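Local coordinates for GTN Reductase (Agrobacterium tumefaciens, PDB 5N6G), which is an FMN-dependent ene-reductase of the Old Yellow Enzyme family, probably reducing activated carbon-carbon double bonds with NADH or NADPH as hydride source, at residues T40-R45 with K81-G86; V338-L341 with P346-A349. All blocks are in the same frame, centred on the assembly; numbering follows the deposited sequence.

Interaction 1: residues T40-R45 with K81-G86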
ATOM      1  N   THR A  40      -0.866 -13.437 -15.164  1.00 16.57           N
ATOM      2  CA  THR A  40      -0.192 -14.672 -14.782  1.00 17.06           C
ATOM      3  C   THR A  40       0.462 -14.520 -13.415  1.00 17.45           C
ATOM      4  O   THR A  40       0.359 -15.401 -12.558  1.00 18.58           O
ATOM      5  CB  THR A  40       0.842 -15.026 -15.846  1.00 18.05           C
ATOM      6  OG1 THR A  40       0.142 -15.230 -17.073  1.00 20.51           O
ATOM      7  CG2 THR A  40       1.652 -16.283 -15.482  1.00 20.37           C
ATOM      8  N   TYR A  41       1.155 -13.405 -13.214  1.00 17.20           N
ATOM      9  CA  TYR A  41       1.878 -13.156 -11.971  1.00 15.36           C
ATOM     10  C   TYR A  41       0.964 -13.241 -10.762  1.00 16.77           C
ATOM     11  O   TYR A  41       1.296 -13.899  -9.764  1.00 15.41           O
ATOM     12  CB  TYR A  41       2.527 -11.781 -12.054  1.00 18.99           C
ATOM     13  CG  TYR A  41       3.054 -11.150 -10.785  1.00 18.24           C
ATOM     14  CD1 TYR A  41       4.215 -11.601 -10.182  1.00 18.95           C
ATOM     15  CD2 TYR A  41       2.430 -10.033 -10.240  1.00 16.73           C
ATOM     16  CE1 TYR A  41       4.715 -10.972  -9.046  1.00 14.41           C
ATOM     17  CE2 TYR A  41       2.931  -9.399  -9.119  1.00 15.84           C
ATOM     18  CZ  TYR A  41       4.084  -9.882  -8.539  1.00 14.87           C
ATOM     19  OH  TYR A  41       4.596  -9.238  -7.448  1.00 16.91           O
ATOM     20  N   TYR A  42      -0.187 -12.559 -10.809  1.00 16.30           N
ATOM     21  CA  TYR A  42      -1.076 -12.592  -9.652  1.00 14.32           C
ATOM     22  C   TYR A  42      -1.746 -13.956  -9.502  1.00 19.15           C
ATOM     23  O   TYR A  42      -1.925 -14.445  -8.377  1.00 17.19           O
ATOM     24  CB  TYR A  42      -2.123 -11.483  -9.733  1.00 16.08           C
ATOM     25  CG  TYR A  42      -1.575 -10.132  -9.358  1.00 16.26           C
ATOM     26  CD1 TYR A  42      -1.229  -9.848  -8.044  1.00 17.19           C
ATOM     27  CD2 TYR A  42      -1.391  -9.136 -10.309  1.00 16.51           C
ATOM     28  CE1 TYR A  42      -0.720  -8.591  -7.686  1.00 18.65           C
ATOM     29  CE2 TYR A  42      -0.896  -7.894  -9.957  1.00 14.83           C
ATOM     30  CZ  TYR A  42      -0.549  -7.630  -8.646  1.00 16.94           C
ATOM     31  OH  TYR A  42      -0.064  -6.377  -8.284  1.00 18.51           O
ATOM     32  N   GLU A  43      -2.109 -14.592 -10.617  1.00 18.00           N
ATOM     33  CA  GLU A  43      -2.762 -15.894 -10.537  1.00 16.74           C
ATOM     34  C   GLU A  43      -1.835 -16.937  -9.918  1.00 17.94           C
ATOM     35  O   GLU A  43      -2.306 -17.845  -9.219  1.00 20.15           O
ATOM     36  CB  GLU A  43      -3.231 -16.332 -11.933  1.00 20.09           C
ATOM     37  CG  GLU A  43      -4.389 -15.451 -12.467  1.00 23.58           C
ATOM     38  CD  GLU A  43      -4.613 -15.568 -13.977  1.00 32.71           C
ATOM     39  OE1 GLU A  43      -3.881 -16.327 -14.657  1.00 32.76           O
ATOM     40  OE2 GLU A  43      -5.538 -14.895 -14.489  1.00 33.42           O
ATOM     41  N   GLN A  44      -0.520 -16.817 -10.154  1.00 16.52           N
ATOM     42  CA  GLN A  44       0.464 -17.741  -9.586  1.00 19.69           C
ATOM     43  C   GLN A  44       0.481 -17.704  -8.066  1.00 18.38           C
ATOM     44  O   GLN A  44       0.931 -18.684  -7.428  1.00 19.23           O
ATOM     45  CB  GLN A  44       1.857 -17.380 -10.098  1.00 18.52           C
ATOM     46  CG  GLN A  44       2.139 -17.831 -11.514  1.00 20.65           C
ATOM     47  CD  GLN A  44       3.542 -17.468 -11.969  1.00 17.84           C
ATOM     48  OE1 GLN A  44       4.250 -16.712 -11.305  1.00 20.07           O
ATOM     49  NE2 GLN A  44       3.946 -18.012 -13.099  1.00 21.05           N
ATOM     50  N   ARG A  45       0.038 -16.582  -7.488  1.00 17.37           N
ATOM     51  CA  ARG A  45       0.107 -16.303  -6.059  1.00 17.22           C
ATOM     52  C   ARG A  45      -1.261 -16.304  -5.372  1.00 19.93           C
ATOM     53  O   ARG A  45      -1.367 -15.915  -4.206  1.00 18.48           O
ATOM     54  CB  ARG A  45       0.827 -14.975  -5.861  1.00 16.81           C
ATOM     55  CG  ARG A  45       2.287 -15.089  -6.274  1.00 16.71           C
ATOM     56  CD  ARG A  45       2.964 -13.755  -6.651  1.00 17.04           C
ATOM     57  NE  ARG A  45       4.363 -14.059  -6.927  1.00 17.17           N
ATOM     58  CZ  ARG A  45       4.812 -14.626  -8.033  1.00 17.64           C
ATOM     59  NH1 ARG A  45       3.967 -14.919  -9.023  1.00 17.40           N
ATOM     60  NH2 ARG A  45       6.106 -14.920  -8.141  1.00 21.28           N
ATOM     61  N   LYS A  81      -9.826  -6.465 -14.336  1.00 15.37           N
ATOM     62  CA  LYS A  81     -10.893  -7.456 -14.255  1.00 17.78           C
ATOM     63  C   LYS A  81     -10.385  -8.842 -14.629  1.00 18.72           C
ATOM     64  O   LYS A  81     -10.795  -9.839 -14.032  1.00 18.46           O
ATOM     65  CB  LYS A  81     -12.064  -7.029 -15.143  1.00 20.73           C
ATOM     66  CG  LYS A  81     -13.286  -7.929 -15.067  1.00 34.64           C
ATOM     67  CD  LYS A  81     -13.943  -7.874 -13.687  1.00 50.86           C
ATOM     68  CE  LYS A  81     -15.247  -8.667 -13.647  1.00 45.02           C
ATOM     69  NZ  LYS A  81     -15.885  -8.611 -12.305  1.00 68.67           N
ATOM     70  N   LYS A  82      -9.495  -8.934 -15.611  1.00 18.46           N
ATOM     71  CA  LYS A  82      -8.917 -10.236 -15.937  1.00 18.45           C
ATOM     72  C   LYS A  82      -8.147 -10.800 -14.749  1.00 18.18           C
ATOM     73  O   LYS A  82      -8.199 -12.009 -14.481  1.00 22.21           O
ATOM     74  CB  LYS A  82      -8.012 -10.109 -17.161  1.00 24.17           C
ATOM     75  CG  LYS A  82      -7.480 -11.432 -17.673  1.00 29.68           C
ATOM     76  CD  LYS A  82      -6.433 -11.223 -18.765  1.00 37.06           C
ATOM     77  CE  LYS A  82      -6.186 -12.503 -19.549  1.00 59.48           C
ATOM     78  NZ  LYS A  82      -6.796 -12.445 -20.916  1.00 66.49           N
ATOM     79  N   ILE A  83      -7.434  -9.931 -14.023  1.00 16.67           N
ATOM     80  CA  ILE A  83      -6.639 -10.347 -12.872  1.00 17.45           C
ATOM     81  C   ILE A  83      -7.536 -10.808 -11.724  1.00 19.50           C
ATOM     82  O   ILE A  83      -7.314 -11.875 -11.138  1.00 18.34           O
ATOM     83  CB  ILE A  83      -5.707  -9.204 -12.439  1.00 18.01           C
ATOM     84  CG1 ILE A  83      -4.616  -9.027 -13.498  1.00 20.63           C
ATOM     85  CG2 ILE A  83      -5.122  -9.479 -11.052  1.00 21.42           C
ATOM     86  CD1 ILE A  83      -3.795  -7.816 -13.329  1.00 18.56           C
ATOM     87  N   THR A  84      -8.546 -10.005 -11.358  1.00 13.89           N
ATOM     88  CA  THR A  84      -9.387 -10.391 -10.229  1.00 14.65           C
ATOM     89  C   THR A  84     -10.201 -11.637 -10.558  1.00 16.85           C
ATOM     90  O   THR A  84     -10.365 -12.519  -9.707  1.00 19.32           O
ATOM     91  CB  THR A  84     -10.306  -9.243  -9.793  1.00 17.25           C
ATOM     92  OG1 THR A  84     -11.278  -8.968 -10.808  1.00 17.59           O
ATOM     93  CG2 THR A  84      -9.520  -7.984  -9.495  1.00 17.42           C
ATOM     94  N   ASP A  85     -10.696 -11.754 -11.793  1.00 18.18           N
ATOM     95  CA  ASP A  85     -11.373 -12.990 -12.179  1.00 20.09           C
ATOM     96  C   ASP A  85     -10.443 -14.196 -12.022  1.00 22.96           C
ATOM     97  O   ASP A  85     -10.858 -15.254 -11.530  1.00 21.08           O
ATOM     98  CB  ASP A  85     -11.862 -12.895 -13.616  1.00 20.73           C
ATOM     99  CG  ASP A  85     -13.099 -12.020 -13.778  1.00 31.88           C
ATOM    100  OD1 ASP A  85     -13.712 -11.608 -12.763  1.00 33.77           O
ATOM    101  OD2 ASP A  85     -13.459 -11.761 -14.957  1.00 33.96           O
ATOM    102  N   GLY A  86      -9.186 -14.067 -12.463  1.00 20.05           N
ATOM    103  CA  GLY A  86      -8.271 -15.196 -12.383  1.00 20.16           C
ATOM    104  C   GLY A  86      -7.950 -15.570 -10.948  1.00 20.66           C
ATOM    105  O   GLY A  86      -7.913 -16.755 -10.592  1.00 24.13           O
TER
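Y42 and E43, neighbours on helix 36-43, meet helix 74-89 at two points one turn apart: I83 takes the tyrosine and G86 the glutamate. Followed outward, E43 starts with a CB directed along the interface rather than into it. CG stands anti to the carbonyl carbon (chi1 -68°) and the chain runs on extended (chi2 163°), which carries the carboxylate across to the other helix. There E43 CG lies 3.9 Å from G86 CA. The tip atom, E43 OE2, closes to 3.5 Å from the same G86 CA. OE2 also passes 3.9 Å from K82 O, a van der Waals approach between two acceptors. The carboxylate thus lies against bare backbone. G86 has no side chain, and the carboxylate lies directly on its CA; the CA atoms of E43 and G86 are 5.9 Å apart. The charged end of K82 is 7.0 Å away, measured from E43 OE2 to K82 NZ, so any attraction is probably modest.

The second point is apolar. I83 CG2 reaches Y42 CB and CD2, each at 3.8 Å, meeting the ring obliquely. The far end of Y42 belongs to the barrel: its OH hydrogen-bonds E54 on strand 50-57, and the ring touches I51 and T53 of that strand. Helices 36-43 and 74-89 follow the first and second strands of the closed eight-stranded barrel and pack side by side outside it.

Interaction 2: residues V338-L341 with P346-A349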
ATOM      1  N   VAL A 338       2.487 -20.088   0.357  1.00 24.76           N
ATOM      2  CA  VAL A 338       1.597 -20.673   1.361  1.00 23.94           C
ATOM      3  C   VAL A 338       1.922 -22.148   1.563  1.00 24.24           C
ATOM      4  O   VAL A 338       2.121 -22.613   2.695  1.00 27.11           O
ATOM      5  CB  VAL A 338       0.126 -20.465   0.960  1.00 24.20           C
ATOM      6  CG1 VAL A 338      -0.801 -21.281   1.854  1.00 22.31           C
ATOM      7  CG2 VAL A 338      -0.253 -18.998   1.039  1.00 21.78           C
ATOM      8  N   ARG A 339       1.996 -22.908   0.465  1.00 23.94           N
ATOM      9  CA  ARG A 339       2.318 -24.330   0.569  1.00 25.72           C
ATOM     10  C   ARG A 339       3.709 -24.552   1.148  1.00 27.17           C
ATOM     11  O   ARG A 339       3.913 -25.453   1.969  1.00 29.81           O
ATOM     12  CB  ARG A 339       2.206 -24.975  -0.805  1.00 28.86           C
ATOM     13  CG  ARG A 339       2.479 -26.485  -0.803  1.00 34.22           C
ATOM     14  CD  ARG A 339       2.450 -27.041  -2.205  1.00 47.09           C
ATOM     15  NE  ARG A 339       3.030 -28.383  -2.254  1.00 43.84           N
ATOM     16  CZ  ARG A 339       3.495 -28.954  -3.360  1.00 55.44           C
ATOM     17  NH1 ARG A 339       3.453 -28.305  -4.516  1.00 53.61           N
ATOM     18  NH2 ARG A 339       4.007 -30.176  -3.311  1.00 73.59           N
ATOM     19  N   ARG A 340       4.688 -23.753   0.723  1.00 22.93           N
ATOM     20  CA  ARG A 340       6.034 -23.907   1.259  1.00 23.44           C
ATOM     21  C   ARG A 340       6.051 -23.667   2.763  1.00 24.29           C
ATOM     22  O   ARG A 340       6.693 -24.419   3.509  1.00 27.70           O
ATOM     23  CB  ARG A 340       6.997 -22.950   0.558  1.00 25.04           C
ATOM     24  CG  ARG A 340       7.353 -23.353  -0.887  1.00 24.47           C
ATOM     25  CD  ARG A 340       8.124 -22.221  -1.596  1.00 25.10           C
ATOM     26  NE  ARG A 340       8.313 -22.522  -3.023  1.00 29.02           N
ATOM     27  CZ  ARG A 340       9.407 -23.031  -3.564  1.00 31.06           C
ATOM     28  NH1 ARG A 340      10.457 -23.333  -2.813  1.00 31.62           N
ATOM     29  NH2 ARG A 340       9.445 -23.247  -4.873  1.00 33.42           N
ATOM     30  N   LEU A 341       5.362 -22.627   3.229  1.00 24.74           N
ATOM     31  CA  LEU A 341       5.336 -22.378   4.669  1.00 25.68           C
ATOM     32  C   LEU A 341       4.575 -23.475   5.400  1.00 26.79           C
ATOM     33  O   LEU A 341       4.975 -23.892   6.494  1.00 30.16           O
ATOM     34  CB  LEU A 341       4.714 -21.015   4.963  1.00 27.37           C
ATOM     35  CG  LEU A 341       5.463 -19.788   4.447  1.00 29.10           C
ATOM     36  CD1 LEU A 341       4.722 -18.503   4.819  1.00 27.89           C
ATOM     37  CD2 LEU A 341       6.876 -19.740   4.987  1.00 26.29           C
ATOM     38  N   PRO A 346      11.933 -25.401   1.779  1.00 32.94           N
ATOM     39  CA  PRO A 346      12.841 -24.285   1.486  1.00 35.34           C
ATOM     40  C   PRO A 346      12.196 -23.265   0.557  1.00 29.24           C
ATOM     41  O   PRO A 346      11.303 -23.583  -0.227  1.00 32.53           O
ATOM     42  CB  PRO A 346      14.040 -24.967   0.814  1.00 39.22           C
ATOM     43  CG  PRO A 346      13.936 -26.398   1.193  1.00 48.48           C
ATOM     44  CD  PRO A 346      12.482 -26.687   1.315  1.00 39.42           C
ATOM     45  N   LEU A 347      12.655 -22.022   0.667  1.00 28.58           N
ATOM     46  CA  LEU A 347      12.151 -20.917  -0.136  1.00 28.87           C
ATOM     47  C   LEU A 347      13.153 -20.547  -1.220  1.00 31.90           C
ATOM     48  O   LEU A 347      14.364 -20.686  -1.042  1.00 34.91           O
ATOM     49  CB  LEU A 347      11.874 -19.705   0.748  1.00 23.14           C
ATOM     50  CG  LEU A 347      10.901 -19.957   1.897  1.00 36.57           C
ATOM     51  CD1 LEU A 347      10.662 -18.654   2.639  1.00 45.52           C
ATOM     52  CD2 LEU A 347       9.582 -20.551   1.408  1.00 33.12           C
ATOM     53  N   ASN A 348      12.637 -20.081  -2.356  1.00 25.65           N
ATOM     54  CA  ASN A 348      13.497 -19.464  -3.354  1.00 26.45           C
ATOM     55  C   ASN A 348      13.983 -18.114  -2.837  1.00 24.16           C
ATOM     56  O   ASN A 348      13.278 -17.425  -2.099  1.00 25.06           O
ATOM     57  CB  ASN A 348      12.749 -19.215  -4.669  1.00 27.60           C
ATOM     58  CG  ASN A 348      12.222 -20.476  -5.319  1.00 28.06           C
ATOM     59  OD1 ASN A 348      12.896 -21.506  -5.394  1.00 30.82           O
ATOM     60  ND2 ASN A 348      11.013 -20.384  -5.837  1.00 25.80           N
ATOM     61  N   ALA A 349      15.178 -17.716  -3.279  1.00 28.39           N
ATOM     62  CA  ALA A 349      15.747 -16.415  -2.931  1.00 29.38           C
ATOM     63  C   ALA A 349      15.317 -15.342  -3.944  1.00 25.81           C
ATOM     64  O   ALA A 349      15.340 -15.591  -5.161  1.00 26.22           O
ATOM     65  CB  ALA A 349      17.269 -16.490  -2.899  1.00 51.44           C
TER
HETATM   66  O   HOH W   1      12.039 -24.216  -5.946  1.00 52.16           O
HETATM   67  O   HOH W   2      13.436 -24.211  -3.465  1.00 54.37           O
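R340 has the most surface buried here, and L347 and N348 follow; P346 adds a carbonyl. The arginine leaves helix 337-343 toward the loop with its chain extended from CG to NE, and L347 slides along it in the opposite direction. L347 CD2 rests 3.6 Å from R340 CB and 3.7 Å from R340 CD, so one methyl packs on the aliphatic part of the arginine.

At the guanidinium the contact turns polar. R340 NH1 donates to P346 O at 2.7 Å with an N-H...O angle of 143°. The carbonyl oxygen is only 6° out of the guanidinium plane, whereas the donor is tilted 26° from the carbonyl plane. NE forms a salt bridge with D336, which lies just before the helix, and these two partners should restrain rotation of the group.

Helix 337-343 comes after the eighth strand of the TIM barrel, and residues 346-349 belong to the extended chain that leaves it for the C terminus.

N348 crosses the arginine at about a right angle, its ND2 over one guanidinium face and 3.4 Å from R340 NH2. Both are donors, so they do not bond to each other; the amide nitrogen instead gives hydrogen bonds to A333 O and P367 O, and NH2 bonds weakly to the same P367 O. Two waters also bridge the guanidinium and N348 OD1: one molecule accepts from R340 NH2 at 3.0 Å and donates to N348 OD1 at 2.9 Å. A second accepts from R340 NH1 and reaches the same OD1 weakly, and both waters lie in the guanidinium plane.

In the fold
From the N terminus, the chain passes through strand 19-21 and helix 36-43, then strand 50-57 and helix 74-89, where interaction 1 closes a loop with 35 residues between its segments. It joins the first two helices that follow barrel strands. The remaining six strands then complete the barrel before interaction 2 opens on helix 337-343 and closes after only four intervening residues, turning the chain back beside that helix. The two loops are in series, neither nesting nor crossing. The centres of interactions 1 and 2 are about 20 Å apart, and the two do not touch. Strand 19-21 is touched from both contacts: by Y41 and R45 of residues 40-45, and by V338 and L341 of residues 338-341.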